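Local coordinates for protein luciferase-like monooxygenase (Streptomyces bottropensis, PDB 7BIP) that probably acts as a luciferase-like monooxygenase, using molecular oxygen to oxidise an intermediate in the biosynthesis of the aromatic polyketide rishirilide, at residues 310-313 against 318-321; 27-32 against 62-67; 236-241 against 343-348; 241-246 against 297-302. All blocks are in the same frame, centred on the assembly; numbering follows the deposited sequence.

In the fold
The parallel sheet and its flanking helices are consistent with the TIM-barrel fold expected of luciferase-like monooxygenases; contacts 1 and 4 join helices to strands, while contacts 2 and 3 lie in the outer helix and loop layer. Contacts 3 and 4 have centres 9 Å apart, share Gln241 and touch where Thr301 CG2 lies 3.3 Å from Gly240 N. Contact 4 meets contact 1 through Leu298 CD2 and Ile312 CD1, 3.8 Å apart. Contact 2 stands alone, its centre 22 to 25 Å from the others. It borders the second subunit, and its Arg67 side chain lies about 6 Å from that of Glu23, which is seen to bind calcium, though not in this chain.

Contact 1 of 4, residues 310-313 against 318-321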
loop_
_atom_site.group_PDB
_atom_site.type_symbol
_atom_site.label_atom_id
_atom_site.label_comp_id
_atom_site.label_asym_id
_atom_site.label_seq_id
_atom_site.Cartn_x
_atom_site.Cartn_y
_atom_site.Cartn_z
ATOM N N ASP A 310 -11.668 -34.009 -1.901
ATOM C CA ASP A 310 -12.554 -34.821 -1.069
ATOM C C ASP A 310 -11.783 -35.542 0.034
ATOM O O ASP A 310 -12.287 -35.687 1.156
ATOM C CB ASP A 310 -13.328 -35.818 -1.933
ATOM C CG ASP A 310 -14.325 -35.134 -2.862
ATOM O OD1 ASP A 310 -14.575 -33.922 -2.691
ATOM O OD2 ASP A 310 -14.862 -35.807 -3.763
ATOM N N ASP A 311 -10.562 -36.001 -0.259
ATOM C CA ASP A 311 -9.726 -36.606 0.776
ATOM C C ASP A 311 -9.376 -35.587 1.852
ATOM O O ASP A 311 -9.486 -35.869 3.053
ATOM C CB ASP A 311 -8.444 -37.176 0.163
ATOM C CG ASP A 311 -8.694 -38.380 -0.721
ATOM O OD1 ASP A 311 -9.802 -38.961 -0.659
ATOM O OD2 ASP A 311 -7.764 -38.756 -1.473
ATOM N N ILE A 312 -8.946 -34.397 1.427
ATOM C CA ILE A 312 -8.544 -33.343 2.357
ATOM C C ILE A 312 -9.713 -32.949 3.249
ATOM O O ILE A 312 -9.563 -32.794 4.472
ATOM C CB ILE A 312 -7.985 -32.139 1.568
ATOM C CG1 ILE A 312 -6.601 -32.475 0.993
ATOM C CG2 ILE A 312 -7.912 -30.891 2.443
ATOM C CD1 ILE A 312 -6.196 -31.600 -0.171
ATOM N N ARG A 313 -10.899 -32.792 2.656
ATOM C CA ARG A 313 -12.086 -32.458 3.437
ATOM C C ARG A 313 -12.393 -33.552 4.453
ATOM O O ARG A 313 -12.794 -33.265 5.587
ATOM C CB ARG A 313 -13.268 -32.227 2.492
ATOM C CG ARG A 313 -14.510 -31.622 3.136
ATOM C CD ARG A 313 -15.648 -31.531 2.137
ATOM N NE ARG A 313 -16.834 -30.925 2.731
ATOM C CZ ARG A 313 -17.868 -31.617 3.203
ATOM N NH1 ARG A 313 -17.861 -32.945 3.154
ATOM N NH2 ARG A 313 -18.907 -30.984 3.733
ATOM N N ASP A 318 -14.370 -28.814 6.861
ATOM C CA ASP A 318 -14.544 -27.705 5.927
ATOM C C ASP A 318 -13.674 -26.517 6.324
ATOM O O ASP A 318 -13.660 -26.113 7.490
ATOM C CB ASP A 318 -16.010 -27.291 5.875
ATOM C CG ASP A 318 -16.829 -28.195 4.996
ATOM O OD1 ASP A 318 -16.516 -28.287 3.793
ATOM O OD2 ASP A 318 -17.775 -28.826 5.511
ATOM N N PHE A 319 -12.951 -25.951 5.361
ATOM C CA PHE A 319 -12.093 -24.798 5.637
ATOM C C PHE A 319 -11.865 -24.050 4.325
ATOM O O PHE A 319 -12.501 -24.345 3.306
ATOM C CB PHE A 319 -10.788 -25.234 6.321
ATOM C CG PHE A 319 -9.886 -26.088 5.457
ATOM C CD1 PHE A 319 -8.793 -25.526 4.811
ATOM C CD2 PHE A 319 -10.123 -27.445 5.304
ATOM C CE1 PHE A 319 -7.964 -26.300 4.016
ATOM C CE2 PHE A 319 -9.291 -28.227 4.509
ATOM C CZ PHE A 319 -8.205 -27.648 3.863
ATOM N N THR A 320 -10.983 -23.053 4.362
ATOM C CA THR A 320 -10.705 -22.174 3.232
ATOM C C THR A 320 -9.348 -22.525 2.630
ATOM O O THR A 320 -8.323 -22.448 3.319
ATOM C CB THR A 320 -10.740 -20.715 3.681
ATOM O OG1 THR A 320 -12.045 -20.412 4.202
ATOM C CG2 THR A 320 -10.430 -19.791 2.517
ATOM N N ILE A 321 -9.341 -22.906 1.350
ATOM C CA ILE A 321 -8.108 -23.231 0.634
ATOM C C ILE A 321 -7.756 -22.064 -0.276
ATOM O O ILE A 321 -8.631 -21.535 -0.975
ATOM C CB ILE A 321 -8.259 -24.520 -0.192
ATOM C CG1 ILE A 321 -8.172 -25.757 0.710
ATOM C CG2 ILE A 321 -7.182 -24.577 -1.298
ATOM C CD1 ILE A 321 -8.427 -27.095 0.001
#
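With chi1 at -169°, Arg313 sends CG away from its own N and runs extended to NE, whereas Asp318 holds CG beside its own backbone N, anti to the carbonyl carbon; these torsions bring the two charged ends together across the short turn from helix to strand. The resulting salt bridge rests on Arg313 NE, which donates to Asp318 OD1 over 2.9 Å at 149°. A second donation, from Arg313 NH2 to Asp318 OD2 at 3.0 Å, is bent and weak. This fits the orientation of the flat groups: guanidinium and carboxylate planes stand 61° apart, too twisted for a coplanar pair of equal bonds. NE reaches OD1 on its syn side but somewhat out of the carboxylate plane. The same oxygen also accepts from the N atom of Met1, so Asp318 ties the start of the chain to this turn. Replacing the carboxylate by an asparagine's amide would probably leave Arg313 and the Met1 amino group without a negative partner.

Beneath the charged pair the contact is apolar and buried. Ile312 points its CG2 methyl at the edge of the Phe319 ring, in the ring plane, and lies 3.6 Å from Phe319 CZ and equally far from Phe319 CE2.

In the barrel this is the step from helix 302-316 into strand 320-324, which lies between parallel strands 2-6 and 228-236. Phe319 also packs on Ile228 and Met230, and Ile312 on Tyr232, so the helix is seated against strand 228-236 as well.

Contact 2 of 4, residues 27-32 against 62-67; sequences RLAELA and AAAAAR
Glu30 is gripped by two arginines, one on each carboxylate oxygen, and the grip across the contact comes from an uncommon direction: Arg67 NH1 reaches Glu30 OE2 from above the carboxylate plane, 45° out of it, at 2.9 Å. A bend at chi2 (-76°) folds Arg67 back, bringing its CD 3.2 Å from Glu30 OE2. On the other oxygen, Arg27 NH1 donates to the anti lone pair of Glu30 OE1 at 3.0 Å and 158°, completing a salt-bridge network. A water that donates to Arg67 O also makes a weak bond to Glu30 OE2. Further in, small residues let helices 18-35 and 57-67 come close, with Ala29 CB 4.1 Å from Ala64 CB; these neighbouring outer helices follow parallel strands 2-6 and 39-42 of the barrel.

In place of Glu30, a glutamine would probably take away the charge facing Arg67 and leave Arg27 to rely on Glu34, its other salt-bridge partner. Arg67 also donates through NE to Ala66 O of the second subunit, so the network runs up to the dimer interface. So bonded, the Glu30 carboxylate is likely to stay ionised, and its two bonds limit its rotation.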
loop_
_atom_site.group_PDB
_atom_site.type_symbol
_atom_site.label_atom_id
_atom_site.label_comp_id
_atom_site.label_asym_id
_atom_site.label_seq_id
_atom_site.Cartn_x
_atom_site.Cartn_y
_atom_site.Cartn_z
ATOM N N ARG A 27 -4.660 -9.222 -13.389
ATOM C CA ARG A 27 -5.644 -9.853 -14.264
ATOM C C ARG A 27 -6.155 -11.162 -13.670
ATOM O O ARG A 27 -7.343 -11.487 -13.814
ATOM C CB ARG A 27 -5.046 -10.076 -15.652
ATOM C CG ARG A 27 -5.971 -10.763 -16.656
ATOM C CD ARG A 27 -7.333 -10.088 -16.740
ATOM N NE ARG A 27 -8.302 -10.943 -17.437
ATOM C CZ ARG A 27 -9.614 -10.878 -17.261
ATOM N NH1 ARG A 27 -10.130 -9.994 -16.416
ATOM N NH2 ARG A 27 -10.414 -11.697 -17.932
ATOM N N LEU A 28 -5.281 -11.924 -12.986
ATOM C CA LEU A 28 -5.748 -13.131 -12.304
ATOM C C LEU A 28 -6.688 -12.788 -11.152
ATOM O O LEU A 28 -7.645 -13.527 -10.881
ATOM C CB LEU A 28 -4.560 -13.958 -11.805
ATOM C CG LEU A 28 -3.679 -14.531 -12.925
ATOM C CD1 LEU A 28 -2.384 -15.071 -12.373
ATOM C CD2 LEU A 28 -4.410 -15.621 -13.702
ATOM N N ALA A 29 -6.412 -11.692 -10.445
ATOM C CA ALA A 29 -7.348 -11.217 -9.429
ATOM C C ALA A 29 -8.706 -10.879 -10.043
ATOM O O ALA A 29 -9.753 -11.210 -9.470
ATOM C CB ALA A 29 -6.755 -10.001 -8.713
ATOM N N GLU A 30 -8.708 -10.225 -11.212
ATOM C CA GLU A 30 -9.962 -9.964 -11.931
ATOM C C GLU A 30 -10.659 -11.260 -12.322
ATOM O O GLU A 30 -11.885 -11.376 -12.205
ATOM C CB GLU A 30 -9.682 -9.128 -13.183
ATOM C CG GLU A 30 -9.283 -7.670 -12.890
ATOM C CD GLU A 30 -8.775 -6.943 -14.134
ATOM O OE1 GLU A 30 -8.755 -7.557 -15.218
ATOM O OE2 GLU A 30 -8.399 -5.754 -14.042
ATOM N N LEU A 31 -9.893 -12.242 -12.803
ATOM C CA LEU A 31 -10.491 -13.521 -13.166
ATOM C C LEU A 31 -11.061 -14.234 -11.945
ATOM O O LEU A 31 -12.120 -14.865 -12.027
ATOM C CB LEU A 31 -9.454 -14.384 -13.886
ATOM C CG LEU A 31 -9.997 -15.634 -14.576
ATOM C CD1 LEU A 31 -10.877 -15.252 -15.769
ATOM C CD2 LEU A 31 -8.840 -16.520 -15.032
ATOM N N ALA A 32 -10.382 -14.147 -10.795
ATOM C CA ALA A 32 -10.953 -14.688 -9.562
ATOM C C ALA A 32 -12.318 -14.065 -9.276
ATOM O O ALA A 32 -13.282 -14.761 -8.926
ATOM C CB ALA A 32 -9.992 -14.439 -8.394
ATOM N N ALA A 62 -4.505 -3.525 -2.420
ATOM C CA ALA A 62 -5.314 -2.333 -2.681
ATOM C C ALA A 62 -5.604 -2.181 -4.172
ATOM O O ALA A 62 -6.733 -1.845 -4.564
ATOM C CB ALA A 62 -4.611 -1.091 -2.131
ATOM N N ALA A 63 -4.608 -2.463 -5.015
ATOM C CA ALA A 63 -4.833 -2.478 -6.456
ATOM C C ALA A 63 -5.829 -3.570 -6.836
ATOM O O ALA A 63 -6.769 -3.327 -7.599
ATOM C CB ALA A 63 -3.509 -2.665 -7.193
ATOM N N ALA A 64 -5.635 -4.788 -6.309
ATOM C CA ALA A 64 -6.576 -5.878 -6.582
ATOM C C ALA A 64 -7.991 -5.521 -6.138
ATOM O O ALA A 64 -8.963 -5.785 -6.857
ATOM C CB ALA A 64 -6.111 -7.167 -5.889
ATOM N N ALA A 65 -8.128 -4.929 -4.953
ATOM C CA ALA A 65 -9.445 -4.498 -4.487
ATOM C C ALA A 65 -10.089 -3.537 -5.476
ATOM O O ALA A 65 -11.281 -3.654 -5.799
ATOM C CB ALA A 65 -9.315 -3.828 -3.119
ATOM N N ALA A 66 -9.311 -2.567 -5.960
ATOM C CA ALA A 66 -9.853 -1.562 -6.857
ATOM C C ALA A 66 -10.288 -2.156 -8.193
ATOM O O ALA A 66 -11.167 -1.592 -8.853
ATOM C CB ALA A 66 -8.819 -0.455 -7.063
ATOM N N ARG A 67 -9.681 -3.274 -8.611
ATOM C CA ARG A 67 -10.053 -3.949 -9.853
ATOM C C ARG A 67 -11.224 -4.920 -9.703
ATOM O O ARG A 67 -11.687 -5.458 -10.720
ATOM C CB ARG A 67 -8.846 -4.721 -10.416
ATOM C CG ARG A 67 -7.674 -3.846 -10.889
ATOM C CD ARG A 67 -7.976 -3.199 -12.232
ATOM N NE ARG A 67 -6.795 -2.525 -12.769
ATOM C CZ ARG A 67 -5.802 -3.145 -13.400
ATOM N NH1 ARG A 67 -5.854 -4.459 -13.593
ATOM N NH2 ARG A 67 -4.756 -2.452 -13.846
HETATM O O HOH W 1 -11.488 -4.373 -13.512
#

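Contact 3 of 4, residues 236-241 against 343-348; sequences LAEDGQ and AEHLLP
The imidazole of His345 and the carboxylate of Glu238 stand almost perpendicular, their planes 84° apart, at the edge of the TIM barrel where strand 228-236 ends. Glu238 OE2 comes obliquely to within 4.0 Å of His345 CE1, a proximity without a hydrogen bond. One face of the His345 ring is covered by Glu344 CG, which sits 4.3 Å above the plane over its centre, and His345 ND1 donates to Leu341 O one turn back in the helix. The contact joins the strand end, just before helix 240-262, to the end of helix 332-345, the helix that follows strand 320-324.

A bend at chi2 (-82°) turns the Glu238 carboxylate across the gap to the ring. The interface is thin, only 94 Å² in all, and its buried part is a leucine pair that shares Val305 of helix 302-316 as a neighbour. Leu236 N is hydrogen-bonded to Thr338 OG1 of helix 332-345. Asp239 is the N-cap of helix 240-262, its OD1 accepting from Gln241 N at 2.9 Å. Across the contact, Leu236 and Leu346 reach toward each other tip to tip, CD2 of the former 4.0 Å from CD1 of the latter.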
loop_
_atom_site.group_PDB
_atom_site.type_symbol
_atom_site.label_atom_id
_atom_site.label_comp_id
_atom_site.label_asym_id
_atom_site.label_seq_id
_atom_site.Cartn_x
_atom_site.Cartn_y
_atom_site.Cartn_z
ATOM N N LEU A 236 -3.927 -27.139 -12.951
ATOM C CA LEU A 236 -4.885 -28.027 -13.598
ATOM C C LEU A 236 -4.692 -27.997 -15.105
ATOM O O LEU A 236 -4.429 -26.937 -15.685
ATOM C CB LEU A 236 -6.331 -27.622 -13.262
ATOM C CG LEU A 236 -6.968 -28.157 -11.976
ATOM C CD1 LEU A 236 -6.221 -27.705 -10.744
ATOM C CD2 LEU A 236 -8.445 -27.732 -11.872
ATOM N N ALA A 237 -4.838 -29.161 -15.735
ATOM C CA ALA A 237 -4.931 -29.252 -17.186
ATOM C C ALA A 237 -5.819 -30.442 -17.517
ATOM O O ALA A 237 -5.976 -31.356 -16.705
ATOM C CB ALA A 237 -3.553 -29.394 -17.842
ATOM N N GLU A 238 -6.420 -30.419 -18.717
ATOM C CA GLU A 238 -7.240 -31.557 -19.137
ATOM C C GLU A 238 -6.412 -32.829 -19.236
ATOM O O GLU A 238 -6.920 -33.933 -18.974
ATOM C CB GLU A 238 -7.913 -31.266 -20.487
ATOM C CG GLU A 238 -8.973 -30.163 -20.432
ATOM C CD GLU A 238 -10.330 -30.674 -19.945
ATOM O OE1 GLU A 238 -10.407 -31.837 -19.490
ATOM O OE2 GLU A 238 -11.320 -29.912 -20.014
ATOM N N ASP A 239 -5.148 -32.692 -19.641
ATOM C CA ASP A 239 -4.184 -33.786 -19.673
ATOM C C ASP A 239 -3.444 -33.788 -18.336
ATOM O O ASP A 239 -2.627 -32.900 -18.070
ATOM C CB ASP A 239 -3.236 -33.599 -20.858
ATOM C CG ASP A 239 -2.101 -34.616 -20.892
ATOM O OD1 ASP A 239 -2.040 -35.509 -20.017
ATOM O OD2 ASP A 239 -1.261 -34.524 -21.817
ATOM N N GLY A 240 -3.739 -34.781 -17.494
ATOM C CA GLY A 240 -3.135 -34.837 -16.177
ATOM C C GLY A 240 -1.638 -35.027 -16.196
ATOM O O GLY A 240 -0.964 -34.635 -15.241
ATOM N N GLN A 241 -1.097 -35.608 -17.271
ATOM C CA GLN A 241 0.355 -35.736 -17.379
ATOM C C GLN A 241 1.013 -34.407 -17.729
ATOM O O GLN A 241 2.141 -34.149 -17.298
ATOM C CB GLN A 241 0.704 -36.808 -18.421
ATOM C CG GLN A 241 0.194 -38.192 -18.061
ATOM C CD GLN A 241 1.106 -38.932 -17.087
ATOM O OE1 GLN A 241 1.487 -38.392 -16.045
ATOM N NE2 GLN A 241 1.442 -40.174 -17.414
ATOM N N ALA A 343 -12.916 -23.440 -11.847
ATOM C CA ALA A 343 -14.219 -22.795 -11.734
ATOM C C ALA A 343 -15.309 -23.609 -12.423
ATOM O O ALA A 343 -16.430 -23.716 -11.911
ATOM C CB ALA A 343 -14.148 -21.385 -12.317
ATOM N N GLU A 344 -15.004 -24.189 -13.582
ATOM C CA GLU A 344 -16.028 -24.920 -14.325
ATOM C C GLU A 344 -16.326 -26.280 -13.706
ATOM O O GLU A 344 -17.491 -26.703 -13.652
ATOM C CB GLU A 344 -15.591 -25.092 -15.779
ATOM C CG GLU A 344 -16.696 -25.636 -16.679
ATOM C CD GLU A 344 -16.221 -25.943 -18.090
ATOM O OE1 GLU A 344 -14.996 -26.099 -18.288
ATOM O OE2 GLU A 344 -17.076 -26.031 -19.000
ATOM N N HIS A 345 -15.294 -26.982 -13.237
ATOM C CA HIS A 345 -15.441 -28.384 -12.881
ATOM C C HIS A 345 -15.513 -28.643 -11.385
ATOM O O HIS A 345 -16.010 -29.702 -10.984
ATOM C CB HIS A 345 -14.286 -29.198 -13.475
ATOM C CG HIS A 345 -14.303 -29.245 -14.968
ATOM N ND1 HIS A 345 -13.466 -28.475 -15.748
ATOM C CD2 HIS A 345 -15.070 -29.956 -15.827
ATOM C CE1 HIS A 345 -13.711 -28.718 -17.024
ATOM N NE2 HIS A 345 -14.682 -29.610 -17.099
ATOM N N LEU A 346 -15.044 -27.722 -10.550
ATOM C CA LEU A 346 -14.922 -28.001 -9.124
ATOM C C LEU A 346 -15.721 -27.037 -8.263
ATOM O O LEU A 346 -16.442 -27.473 -7.356
ATOM C CB LEU A 346 -13.441 -27.966 -8.719
ATOM C CG LEU A 346 -12.676 -29.133 -9.356
ATOM C CD1 LEU A 346 -11.184 -28.982 -9.215
ATOM C CD2 LEU A 346 -13.140 -30.416 -8.718
ATOM N N LEU A 347 -15.605 -25.737 -8.522
ATOM C CA LEU A 347 -16.344 -24.748 -7.743
ATOM C C LEU A 347 -17.832 -25.056 -7.585
ATOM O O LEU A 347 -18.340 -24.903 -6.462
ATOM C CB LEU A 347 -16.160 -23.360 -8.370
ATOM C CG LEU A 347 -15.042 -22.476 -7.827
ATOM C CD1 LEU A 347 -15.202 -21.063 -8.401
ATOM C CD2 LEU A 347 -15.048 -22.453 -6.302
ATOM N N PRO A 348 -18.579 -25.464 -8.620
ATOM C CA PRO A 348 -20.021 -25.697 -8.412
ATOM C C PRO A 348 -20.334 -26.775 -7.390
ATOM O O PRO A 348 -21.359 -26.678 -6.703
ATOM C CB PRO A 348 -20.516 -26.098 -9.810
ATOM C CG PRO A 348 -19.561 -25.452 -10.737
ATOM C CD PRO A 348 -18.229 -25.574 -10.047
#

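Contact 4 of 4, residues 241-246 against 297-302; sequences QEARQK and ALVGTP
Val299 presents one methyl to the backbone of Ala243. Its CB points toward the helix without touching it, and CG1 carries the contact: with chi1 at 176° this methyl ends 3.2 Å from Ala243 O, a close methyl-to-carbonyl approach. The same CG1 lies 3.7 Å from Ala243 C and 4.1 Å from Arg244 N, so the tip rests on the peptide unit joining these two residues. The Ala243 methyl is looser against it, with CB 4.3 Å from Val299 CG1, and packs instead on the next residue, 3.6 Å from Gly300 O.

Gly300 is suited to this place by its backbone: at phi 159° any side chain would be pressed against the carbonyl O of Val299. Arg244 directs its polar end to a salt bridge with Asp289. Thr301 caps helix 302-316 through a bond to Glu304 N.

The axes of helix segment 241-246 and strand 298-300 approach to 6.7 Å at 129°. Strand 298-300 pairs in parallel with strand 228-236, and the connection holds helix 240-262, a disordered part and helix 287-293: an elaborated beta-alpha-beta crossover, consistent with a TIM barrel.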
loop_
_atom_site.group_PDB
_atom_site.type_symbol
_atom_site.label_atom_id
_atom_site.label_comp_id
_atom_site.label_asym_id
_atom_site.label_seq_id
_atom_site.Cartn_x
_atom_site.Cartn_y
_atom_site.Cartn_z
ATOM N N GLN A 241 -1.097 -35.608 -17.271
ATOM C CA GLN A 241 0.355 -35.736 -17.379
ATOM C C GLN A 241 1.013 -34.407 -17.729
ATOM O O GLN A 241 2.141 -34.149 -17.298
ATOM C CB GLN A 241 0.704 -36.808 -18.421
ATOM C CG GLN A 241 0.194 -38.192 -18.061
ATOM C CD GLN A 241 1.106 -38.932 -17.087
ATOM O OE1 GLN A 241 1.487 -38.392 -16.045
ATOM N NE2 GLN A 241 1.442 -40.174 -17.414
ATOM N N GLU A 242 0.332 -33.566 -18.514
ATOM C CA GLU A 242 0.799 -32.201 -18.726
ATOM C C GLU A 242 0.739 -31.400 -17.430
ATOM O O GLU A 242 1.667 -30.640 -17.115
ATOM C CB GLU A 242 -0.041 -31.532 -19.822
ATOM C CG GLU A 242 0.265 -30.050 -20.023
ATOM C CD GLU A 242 -0.651 -29.387 -21.044
ATOM O OE1 GLU A 242 -1.436 -30.098 -21.716
ATOM O OE2 GLU A 242 -0.585 -28.147 -21.169
ATOM N N ALA A 243 -0.327 -31.584 -16.641
ATOM C CA ALA A 243 -0.414 -30.899 -15.354
ATOM C C ALA A 243 0.732 -31.316 -14.447
ATOM O O ALA A 243 1.357 -30.477 -13.789
ATOM C CB ALA A 243 -1.763 -31.179 -14.682
ATOM N N ARG A 244 1.023 -32.619 -14.404
ATOM C CA ARG A 244 2.164 -33.093 -13.628
ATOM C C ARG A 244 3.470 -32.487 -14.124
ATOM O O ARG A 244 4.317 -32.077 -13.320
ATOM C CB ARG A 244 2.225 -34.614 -13.696
ATOM C CG ARG A 244 3.532 -35.224 -13.175
ATOM C CD ARG A 244 3.409 -36.694 -13.341
ATOM N NE ARG A 244 4.477 -37.518 -12.794
ATOM C CZ ARG A 244 5.197 -38.349 -13.547
ATOM N NH1 ARG A 244 4.983 -38.398 -14.861
ATOM N NH2 ARG A 244 6.122 -39.131 -13.004
ATOM N N GLN A 245 3.668 -32.434 -15.445
ATOM C CA GLN A 245 4.927 -31.912 -15.965
ATOM C C GLN A 245 5.075 -30.426 -15.666
ATOM O O GLN A 245 6.083 -29.997 -15.093
ATOM C CB GLN A 245 5.045 -32.164 -17.467
ATOM C CG GLN A 245 6.385 -31.691 -18.015
ATOM C CD GLN A 245 6.247 -30.771 -19.210
ATOM O OE1 GLN A 245 5.448 -31.022 -20.115
ATOM N NE2 GLN A 245 7.022 -29.690 -19.217
ATOM N N LYS A 246 4.070 -29.625 -16.027
ATOM C CA LYS A 246 4.188 -28.180 -15.859
ATOM C C LYS A 246 3.989 -27.763 -14.407
ATOM O O LYS A 246 4.702 -26.884 -13.915
ATOM C CB LYS A 246 3.206 -27.460 -16.792
ATOM C CG LYS A 246 3.611 -27.586 -18.259
ATOM C CD LYS A 246 2.556 -27.057 -19.218
ATOM C CE LYS A 246 2.956 -27.292 -20.667
ATOM N NZ LYS A 246 4.291 -26.696 -20.953
ATOM N N ALA A 297 -0.135 -31.103 -2.565
ATOM C CA ALA A 297 -0.224 -30.202 -3.705
ATOM C C ALA A 297 -1.404 -30.661 -4.543
ATOM O O ALA A 297 -1.670 -31.862 -4.642
ATOM C CB ALA A 297 1.057 -30.216 -4.543
ATOM N N LEU A 298 -2.103 -29.704 -5.147
ATOM C CA LEU A 298 -3.332 -29.975 -5.896
ATOM C C LEU A 298 -3.008 -29.818 -7.378
ATOM O O LEU A 298 -3.328 -28.803 -8.004
ATOM C CB LEU A 298 -4.473 -29.032 -5.459
ATOM C CG LEU A 298 -4.896 -29.165 -3.999
ATOM C CD1 LEU A 298 -6.015 -28.200 -3.673
ATOM C CD2 LEU A 298 -5.355 -30.600 -3.759
ATOM N N VAL A 299 -2.371 -30.841 -7.940
ATOM C CA VAL A 299 -1.877 -30.806 -9.313
ATOM C C VAL A 299 -2.431 -32.019 -10.042
ATOM O O VAL A 299 -2.261 -33.152 -9.578
ATOM C CB VAL A 299 -0.337 -30.795 -9.363
ATOM C CG1 VAL A 299 0.170 -30.857 -10.824
ATOM C CG2 VAL A 299 0.221 -29.558 -8.628
ATOM N N GLY A 300 -3.112 -31.787 -11.160
ATOM C CA GLY A 300 -3.616 -32.885 -11.975
ATOM C C GLY A 300 -4.763 -32.402 -12.856
ATOM O O GLY A 300 -4.934 -31.204 -13.068
ATOM N N THR A 301 -5.533 -33.363 -13.370
ATOM C CA THR A 301 -6.792 -33.020 -14.016
ATOM C C THR A 301 -7.771 -32.499 -12.974
ATOM O O THR A 301 -7.567 -32.678 -11.771
ATOM C CB THR A 301 -7.419 -34.233 -14.694
ATOM O OG1 THR A 301 -7.767 -35.191 -13.682
ATOM C CG2 THR A 301 -6.476 -34.851 -15.694
ATOM N N PRO A 302 -8.866 -31.869 -13.408
ATOM C CA PRO A 302 -9.962 -31.583 -12.463
ATOM C C PRO A 302 -10.456 -32.819 -11.724
ATOM O O PRO A 302 -10.874 -32.720 -10.559
ATOM C CB PRO A 302 -11.053 -30.989 -13.369
ATOM C CG PRO A 302 -10.284 -30.352 -14.494
ATOM C CD PRO A 302 -9.079 -31.237 -14.726
#